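Local coordinates for NTF2 fold protein loop-helix-loop design NT-9 (Synthetic construct, PDB 6W90), which is a de novo designed NTF2-fold protein from loop-helix-loop geometric sampling, with no assigned natural function, and holds a phospholipid in its pocket, at residues K34-S37 with P38-I42. Residues are numbered along the deposited sequence; the frame is centred on the assembly and turned at random.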
loop_
_atom_site.group_PDB
_atom_site.type_symbol
_atom_site.label_atom_id
_atom_site.label_comp_id
_atom_site.label_asym_id
_atom_site.label_seq_id
_atom_site.Cartn_x
_atom_site.Cartn_y
_atom_site.Cartn_z
ATOM N N LYS A 34 -3.620 2.113 13.034
ATOM C CA LYS A 34 -4.494 0.951 12.981
ATOM C C LYS A 34 -3.985 -0.099 12.019
ATOM O O LYS A 34 -4.031 -1.285 12.329
ATOM C CB LYS A 34 -5.917 1.374 12.570
ATOM C CG LYS A 34 -6.545 2.371 13.550
ATOM C CD LYS A 34 -8.071 2.458 13.441
ATOM C CE LYS A 34 -8.531 3.091 12.142
ATOM N NZ LYS A 34 -10.011 3.281 12.119
ATOM N N LEU A 35 -3.515 0.306 10.848
ATOM C CA LEU A 35 -3.231 -0.664 9.801
ATOM C C LEU A 35 -1.840 -1.268 9.924
ATOM O O LEU A 35 -1.688 -2.485 9.797
ATOM C CB LEU A 35 -3.352 -0.021 8.427
ATOM C CG LEU A 35 -3.208 -0.952 7.211
ATOM C CD1 LEU A 35 -4.287 -1.969 7.212
ATOM C CD2 LEU A 35 -3.194 -0.088 5.988
ATOM N N LEU A 36 -0.830 -0.437 10.154
ATOM C CA LEU A 36 0.553 -0.903 10.115
ATOM C C LEU A 36 1.125 -1.170 11.504
ATOM O O LEU A 36 0.949 -0.391 12.444
ATOM C CB LEU A 36 1.438 0.112 9.384
ATOM C CG LEU A 36 0.965 0.477 7.987
ATOM C CD1 LEU A 36 1.769 1.672 7.486
ATOM C CD2 LEU A 36 1.091 -0.627 7.028
ATOM N N SER A 37 1.808 -2.306 11.628
ATOM C CA SER A 37 2.477 -2.657 12.869
ATOM C C SER A 37 3.650 -1.719 13.139
ATOM O O SER A 37 4.317 -1.257 12.204
ATOM C CB SER A 37 2.968 -4.104 12.791
ATOM O OG SER A 37 3.679 -4.505 13.952
ATOM N N PRO A 38 3.944 -1.450 14.422
ATOM C CA PRO A 38 5.144 -0.669 14.754
ATOM C C PRO A 38 6.405 -1.127 14.033
ATOM O O PRO A 38 7.225 -0.291 13.639
ATOM C CB PRO A 38 5.266 -0.867 16.274
ATOM C CG PRO A 38 3.915 -1.190 16.730
ATOM C CD PRO A 38 3.221 -1.916 15.621
ATOM N N ASP A 39 6.588 -2.434 13.851
ATOM C CA ASP A 39 7.789 -2.987 13.245
ATOM C C ASP A 39 7.655 -3.175 11.748
ATOM O O ASP A 39 8.381 -3.996 11.170
ATOM C CB ASP A 39 8.144 -4.338 13.887
ATOM C CG ASP A 39 7.076 -5.430 13.645
ATOM O OD1 ASP A 39 5.920 -5.099 13.331
ATOM O OD2 ASP A 39 7.381 -6.640 13.790
ATOM N N VAL A 40 6.701 -2.486 11.113
ATOM C CA VAL A 40 6.414 -2.779 9.719
ATOM C C VAL A 40 7.668 -2.575 8.873
ATOM O O VAL A 40 8.440 -1.625 9.068
ATOM C CB VAL A 40 5.248 -1.919 9.200
ATOM C CG1 VAL A 40 5.610 -0.462 9.156
ATOM C CG2 VAL A 40 4.820 -2.465 7.820
ATOM N N ARG A 41 7.870 -3.457 7.916
ATOM C CA ARG A 41 8.899 -3.306 6.890
ATOM C C ARG A 41 8.199 -3.314 5.540
ATOM O O ARG A 41 7.438 -4.241 5.258
ATOM C CB ARG A 41 9.918 -4.459 6.937
ATOM C CG ARG A 41 10.893 -4.421 8.088
ATOM C CD ARG A 41 11.880 -5.612 8.068
ATOM N NE ARG A 41 12.653 -5.741 6.823
ATOM C CZ ARG A 41 13.889 -5.269 6.614
ATOM N NH1 ARG A 41 14.541 -4.603 7.562
ATOM N NH2 ARG A 41 14.475 -5.458 5.434
ATOM N N ILE A 42 8.476 -2.322 4.692
ATOM C CA ILE A 42 7.843 -2.186 3.376
ATOM C C ILE A 42 8.979 -2.268 2.370
ATOM O O ILE A 42 9.802 -1.350 2.273
ATOM C CB ILE A 42 7.070 -0.871 3.249
ATOM C CG1 ILE A 42 6.021 -0.812 4.368
ATOM C CG2 ILE A 42 6.560 -0.700 1.879
ATOM C CD1 ILE A 42 5.323 0.536 4.444
#
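Ser-37 and Val-40 are the first and last residues of a type I beta turn, with Pro-38 and Asp-39 at its corner. The chain leaves helix 24-35 through the short strand 36-37, turns, and enters strand 40-44. Val-40 N donates to Ser-37 O over 2.9 Å, with an N-H...O angle of 143°. The same carbonyl oxygen meets the Val-40 side chain, whose CG1 lies 3.4 Å from Ser-37 O.

On the outer side, the Ser-37 side chain reaches over the turn to Asp-39. Its OG is anti to the backbone N (chi1 178°) and sits beside the proline ring, 3.1 Å from Pro-38 CD. Asp-39 has CG between its backbone N and carbonyl carbon (chi1 64°), which turns the carboxylate back to the serine. Ser-37 OG donates to Asp-39 OD1, but the 2.4 Å separation is very short. Since Ser-37 was modelled in two conformers, the exact length is doubtful. Asp-39 OD2 has a weak, long ion pair with Lys-110.

The inner side is apolar. Leu-36, the first residue past the helix to leave helical torsions, sets its CB 4.2 Å from Val-40 CG1. Both residues are buried, and Leu-36 also packs on Ile-109 of strand 108-114.

The turn thus separates two chemistries. A serine hydroxyl and a carboxylate meet on the outer side. Leu-36 and Val-40 pack together on the buried side, with Leu-36 near the bound phospholipid. The backbone bond from Val-40 to Ser-37 is the secure link across the corner. How far the serine hydroxyl restrains Asp-39 is doubtful, as it depends on which conformer Ser-37 adopts.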